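Local coordinates for protein aspartate aminotransferase (Rhodobacter sphaeroides, PDB 3NRA) that probably transfers the amino group of L-aspartate to 2-oxoglutarate, giving oxaloacetate and L-glutamate, with the help of pyridoxal 5'-phosphate, at residues D127-V132 against A180-F185; G171-F176 against A209-T214. All coordinates share one frame; numbering follows the deposited sequence.

Contact 1 of 2, residues D127-V132 against A180-F185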
loop_
_atom_site.group_PDB
_atom_site.type_symbol
_atom_site.label_atom_id
_atom_site.label_comp_id
_atom_site.label_asym_id
_atom_site.label_seq_id
_atom_site.Cartn_x
_atom_site.Cartn_y
_atom_site.Cartn_z
ATOM N N ASP B 127 -17.757 -8.400 14.213
ATOM C CA ASP B 127 -17.209 -7.793 15.445
ATOM C C ASP B 127 -17.692 -6.372 15.602
ATOM O O ASP B 127 -17.689 -5.622 14.651
ATOM C CB ASP B 127 -15.695 -7.775 15.418
ATOM C CG ASP B 127 -15.092 -9.134 15.606
ATOM O OD1 ASP B 127 -15.850 -10.099 15.831
ATOM O OD2 ASP B 127 -13.837 -9.238 15.528
ATOM N N LYS B 128 -18.100 -6.012 16.816
ATOM C CA LYS B 128 -18.398 -4.630 17.143
ATOM C C LYS B 128 -17.115 -3.783 17.347
ATOM O O LYS B 128 -16.181 -4.205 18.013
ATOM C CB LYS B 128 -19.293 -4.561 18.359
ATOM C CG LYS B 128 -20.717 -4.955 18.025
ATOM C CD LYS B 128 -21.530 -5.262 19.245
ATOM C CE LYS B 128 -22.938 -5.670 18.853
ATOM N NZ LYS B 128 -23.549 -6.527 19.852
ATOM N N VAL B 129 -17.079 -2.622 16.722
ATOM C CA VAL B 129 -15.949 -1.718 16.812
ATOM C C VAL B 129 -16.438 -0.349 17.205
ATOM O O VAL B 129 -17.324 0.179 16.549
ATOM C CB VAL B 129 -15.210 -1.610 15.451
ATOM C CG1 VAL B 129 -13.948 -0.757 15.604
ATOM C CG2 VAL B 129 -14.884 -3.011 14.897
ATOM N N ALA B 130 -15.897 0.204 18.302
ATOM C CA ALA B 130 -16.213 1.574 18.748
ATOM C C ALA B 130 -15.469 2.580 17.874
ATOM O O ALA B 130 -14.237 2.504 17.741
ATOM C CB ALA B 130 -15.831 1.775 20.223
ATOM N N ILE B 131 -16.218 3.494 17.268
ATOM C CA ILE B 131 -15.660 4.527 16.367
ATOM C C ILE B 131 -16.216 5.858 16.824
ATOM O O ILE B 131 -17.415 5.960 17.136
ATOM C CB ILE B 131 -16.071 4.269 14.893
ATOM C CG1 ILE B 131 -15.451 2.945 14.381
ATOM C CG2 ILE B 131 -15.718 5.476 13.960
ATOM C CD1 ILE B 131 -13.968 2.950 14.327
ATOM N N VAL B 132 -15.345 6.859 16.915
ATOM C CA VAL B 132 -15.742 8.201 17.321
ATOM C C VAL B 132 -16.411 8.945 16.145
ATOM O O VAL B 132 -16.045 8.749 14.997
ATOM C CB VAL B 132 -14.511 9.014 17.802
ATOM C CG1 VAL B 132 -14.927 10.464 18.241
ATOM C CG2 VAL B 132 -13.789 8.272 18.958
ATOM N N ALA B 180 -18.190 -4.686 21.921
ATOM C CA ALA B 180 -17.066 -4.104 21.177
ATOM C C ALA B 180 -15.747 -4.472 21.865
ATOM O O ALA B 180 -15.582 -4.251 23.068
ATOM C CB ALA B 180 -17.216 -2.615 21.074
ATOM N N ARG B 181 -14.837 -5.087 21.119
ATOM C CA ARG B 181 -13.493 -5.405 21.644
ATOM C C ARG B 181 -12.395 -4.718 20.886
ATOM O O ARG B 181 -11.183 -4.974 21.151
ATOM C CB ARG B 181 -13.283 -6.927 21.652
ATOM C CG ARG B 181 -14.237 -7.680 22.609
ATOM C CD ARG B 181 -13.881 -7.391 24.098
ATOM N NE ARG B 181 -14.816 -7.999 25.033
ATOM C CZ ARG B 181 -15.919 -7.417 25.549
ATOM N NH1 ARG B 181 -16.304 -6.174 25.206
ATOM N NH2 ARG B 181 -16.676 -8.118 26.408
ATOM N N VAL B 182 -12.776 -3.781 20.005
ATOM C CA VAL B 182 -11.848 -2.828 19.434
ATOM C C VAL B 182 -12.382 -1.384 19.541
ATOM O O VAL B 182 -13.587 -1.140 19.345
ATOM C CB VAL B 182 -11.566 -3.149 17.964
ATOM C CG1 VAL B 182 -10.527 -2.138 17.358
ATOM C CG2 VAL B 182 -11.093 -4.592 17.814
ATOM N N PHE B 183 -11.470 -0.432 19.819
ATOM C CA PHE B 183 -11.742 1.006 19.752
ATOM C C PHE B 183 -10.624 1.696 18.951
ATOM O O PHE B 183 -9.466 1.523 19.251
ATOM C CB PHE B 183 -11.790 1.568 21.175
ATOM C CG PHE B 183 -11.926 3.087 21.250
ATOM C CD1 PHE B 183 -12.913 3.756 20.533
ATOM C CD2 PHE B 183 -11.134 3.823 22.132
ATOM C CE1 PHE B 183 -13.074 5.116 20.650
ATOM C CE2 PHE B 183 -11.269 5.208 22.213
ATOM C CZ PHE B 183 -12.252 5.846 21.470
ATOM N N LEU B 184 -11.014 2.472 17.928
ATOM C CA LEU B 184 -10.104 3.173 17.025
ATOM C C LEU B 184 -10.429 4.643 17.130
ATOM O O LEU B 184 -11.618 5.014 17.055
ATOM C CB LEU B 184 -10.333 2.702 15.587
ATOM C CG LEU B 184 -9.768 3.566 14.466
ATOM C CD1 LEU B 184 -8.208 3.672 14.533
ATOM C CD2 LEU B 184 -10.255 3.055 13.110
ATOM N N PHE B 185 -9.403 5.477 17.349
ATOM C CA PHE B 185 -9.576 6.926 17.417
ATOM C C PHE B 185 -8.317 7.682 17.028
ATOM O O PHE B 185 -7.186 7.162 17.185
ATOM C CB PHE B 185 -10.072 7.357 18.823
ATOM C CG PHE B 185 -9.006 7.383 19.888
ATOM C CD1 PHE B 185 -8.444 6.215 20.355
ATOM C CD2 PHE B 185 -8.636 8.589 20.490
ATOM C CE1 PHE B 185 -7.473 6.232 21.372
ATOM C CE2 PHE B 185 -7.666 8.623 21.493
ATOM C CZ PHE B 185 -7.083 7.438 21.935
HETATM O O HOH W 1 -14.846 -6.307 18.615
HETATM O O HOH W 2 -12.698 6.880 15.404
#

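Contact 2 of 2, residues G171-F176 against A209-T214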
loop_
_atom_site.group_PDB
_atom_site.type_symbol
_atom_site.label_atom_id
_atom_site.label_comp_id
_atom_site.label_asym_id
_atom_site.label_seq_id
_atom_site.Cartn_x
_atom_site.Cartn_y
_atom_site.Cartn_z
ATOM N N GLY B 171 -20.711 6.421 26.739
ATOM C CA GLY B 171 -20.964 5.815 25.428
ATOM C C GLY B 171 -19.908 4.775 25.019
ATOM O O GLY B 171 -20.247 3.734 24.481
ATOM N N LEU B 172 -18.637 5.057 25.296
ATOM C CA LEU B 172 -17.558 4.100 25.002
ATOM C C LEU B 172 -17.732 2.837 25.838
ATOM O O LEU B 172 -17.686 1.721 25.310
ATOM C CB LEU B 172 -16.206 4.710 25.290
ATOM C CG LEU B 172 -14.988 3.834 24.990
ATOM C CD1 LEU B 172 -15.024 3.327 23.510
ATOM C CD2 LEU B 172 -13.721 4.621 25.279
ATOM N N GLU B 173 -17.937 3.029 27.145
ATOM C CA GLU B 173 -18.165 1.941 28.037
ATOM C C GLU B 173 -19.326 1.083 27.600
ATOM O O GLU B 173 -19.221 -0.126 27.623
ATOM C CB GLU B 173 -18.407 2.435 29.460
ATOM C CG GLU B 173 -18.663 1.270 30.412
ATOM C CD GLU B 173 -18.650 1.649 31.861
ATOM O OE1 GLU B 173 -18.450 2.853 32.189
ATOM O OE2 GLU B 173 -18.865 0.727 32.683
ATOM N N GLU B 174 -20.440 1.721 27.230
ATOM C CA GLU B 174 -21.616 1.004 26.745
ATOM C C GLU B 174 -21.321 0.210 25.456
ATOM O O GLU B 174 -21.791 -0.917 25.303
ATOM C CB GLU B 174 -22.784 1.968 26.516
ATOM C CG GLU B 174 -23.403 2.601 27.800
ATOM C CD GLU B 174 -24.017 1.593 28.727
ATOM O OE1 GLU B 174 -24.871 0.786 28.271
ATOM O OE2 GLU B 174 -23.651 1.603 29.929
ATOM N N ALA B 175 -20.508 0.786 24.569
ATOM C CA ALA B 175 -20.002 0.082 23.398
ATOM C C ALA B 175 -19.279 -1.205 23.798
ATOM O O ALA B 175 -19.539 -2.249 23.246
ATOM C CB ALA B 175 -19.051 0.995 22.585
ATOM N N PHE B 176 -18.383 -1.117 24.780
ATOM C CA PHE B 176 -17.655 -2.287 25.232
ATOM C C PHE B 176 -18.590 -3.276 25.926
ATOM O O PHE B 176 -18.440 -4.467 25.735
ATOM C CB PHE B 176 -16.508 -1.919 26.207
ATOM C CG PHE B 176 -15.358 -1.153 25.584
ATOM C CD1 PHE B 176 -14.967 -1.340 24.241
ATOM C CD2 PHE B 176 -14.627 -0.260 26.364
ATOM C CE1 PHE B 176 -13.926 -0.661 23.722
ATOM C CE2 PHE B 176 -13.564 0.425 25.834
ATOM C CZ PHE B 176 -13.191 0.214 24.523
ATOM N N ALA B 209 -8.912 -1.828 29.343
ATOM C CA ALA B 209 -8.325 -2.887 30.163
ATOM C C ALA B 209 -9.413 -3.662 30.833
ATOM O O ALA B 209 -9.342 -4.856 30.923
ATOM C CB ALA B 209 -7.365 -2.316 31.200
ATOM N N ARG B 210 -10.447 -2.967 31.272
ATOM C CA ARG B 210 -11.555 -3.599 31.970
ATOM C C ARG B 210 -12.285 -4.638 31.113
ATOM O O ARG B 210 -12.671 -5.682 31.615
ATOM C CB ARG B 210 -12.536 -2.527 32.427
ATOM C CG ARG B 210 -13.709 -3.025 33.168
ATOM C CD ARG B 210 -14.566 -1.851 33.633
ATOM N NE ARG B 210 -15.805 -2.310 34.229
ATOM C CZ ARG B 210 -16.817 -1.524 34.589
ATOM N NH1 ARG B 210 -16.767 -0.188 34.398
ATOM N NH2 ARG B 210 -17.887 -2.068 35.147
ATOM N N TYR B 211 -12.519 -4.304 29.843
ATOM C CA TYR B 211 -13.306 -5.140 28.944
ATOM C C TYR B 211 -12.444 -5.973 27.984
ATOM O O TYR B 211 -12.971 -6.750 27.217
ATOM C CB TYR B 211 -14.284 -4.263 28.158
ATOM C CG TYR B 211 -15.383 -3.752 29.019
ATOM C CD1 TYR B 211 -16.495 -4.538 29.296
ATOM C CD2 TYR B 211 -15.288 -2.528 29.638
ATOM C CE1 TYR B 211 -17.514 -4.075 30.130
ATOM C CE2 TYR B 211 -16.287 -2.077 30.496
ATOM C CZ TYR B 211 -17.397 -2.858 30.717
ATOM O OH TYR B 211 -18.379 -2.411 31.555
ATOM N N GLY B 212 -11.126 -5.843 28.073
ATOM C CA GLY B 212 -10.220 -6.643 27.275
ATOM C C GLY B 212 -10.209 -6.184 25.822
ATOM O O GLY B 212 -10.068 -6.987 24.932
ATOM N N ALA B 213 -10.346 -4.877 25.609
ATOM C CA ALA B 213 -10.490 -4.328 24.292
ATOM C C ALA B 213 -9.126 -3.895 23.799
ATOM O O ALA B 213 -8.280 -3.490 24.585
ATOM C CB ALA B 213 -11.471 -3.117 24.301
ATOM N N THR B 214 -8.922 -4.026 22.486
ATOM C CA THR B 214 -7.762 -3.505 21.799
ATOM C C THR B 214 -8.058 -2.060 21.378
ATOM O O THR B 214 -9.172 -1.746 20.959
ATOM C CB THR B 214 -7.432 -4.397 20.521
ATOM O OG1 THR B 214 -6.949 -5.675 20.935
ATOM C CG2 THR B 214 -6.431 -3.761 19.638
#

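Contact 1 of 2, residues D127-V132 against A180-F185
K128 lays its CB against A180, and its carbonyl oxygen receives a CA-H...O contact from A180 CA as well as a weak bond from R181 N. One water supplements that weak bond, donating to K128 O and accepting from R181 N. V129 CG1 lies alongside V182 CG1 at 4.1 Å, both pointing the same way. At A130 the parallel strands 128-133 and 182-186, neighbours in the central, mostly parallel sheet of the aminotransferase large domain, are joined by two direct backbone bonds: A130 N donates to V182 O (2.9 Å), and L184 N reaches A130 O (3.2 Å) almost in line with the carbonyl. The F183 ring, with CG anti to the backbone N (chi1 174°), turns its edge to A130, CD1 standing 3.5 Å from A130 CB. I131 CD1 touches L184 CB, and V132 CG2 meets the same F183 ring edge at CE1 (3.7 Å). Replacing F183 by an alanine would probably leave A130 CB and V132 CG2 without their shared partner and open a gap beneath L172 and F176 of helix 169-177. Water again bridges V132 N and L184 O. Direct bonds at A130 therefore fix the register, while water serves the backbone groups at the V132 end and, with a weak direct bond, at the K128 end.

Contact 2 of 2, residues G171-F176 against A209-T214
F176 sets its CB over one face of the Y211 ring, 3.9 Å from the centroid, in a CH-pi contact displaced toward the rim. Its own ring is inclined to that of Y211 by 36°, and the side chains cross at a slant. With CG anti to the carbonyl carbon (chi1 -68°), the F176 ring also brings one face to A213, whose CB stands 3.5 Å from CE1. F176 is therefore held at two places, by Y211 through its CB and by A213 through its ring. Helix 169-177 here packs against the C-terminal end of helix 198-211, where the chain turns through G212, at positive phi, into strand 214-218; this is a helix-to-strand connection of the alpha/beta large domain, and L207 of the same helix extends the apolar surface under E173 and F176. Toward solvent the chemistry becomes polar. E173, its chain extended beyond CG, carries OE2 to R210 NH1, forming a salt bridge of 2.9 Å with carboxylate and guanidinium planes 65° apart. The same OE2 accepts a weak hydrogen bond from Y211 OH (3.4 Å), and that hydroxyl in turn sits over the centre of one face of the R210 guanidinium, 3.5 Å above its plane. K177 adds a long, weak ion pair to E173 OE2, so two positive charges of unequal closeness probably favour the ionised carboxylate.

Contact 1 is the more deeply buried of the two, a strand pair inside the central sheet, whereas contact 2 joins two helices on the flank of that sheet and reaches the protein surface. Their segments alternate along the chain, and helix 169-177 leads into strand 182-186, which is followed by helix 198-211. Backbone bonds and apolar packing, including the edge of the F183 ring, hold 127-132 to 180-185; aromatic faces and a charged pair hold 171-176 to 209-214. R181 connects them: its NH1 probably bonds F176 O, and its carbonyl probably accepts from T214 N. F176 and F183 also touch, continuing the apolar layer from the sheet to the helices.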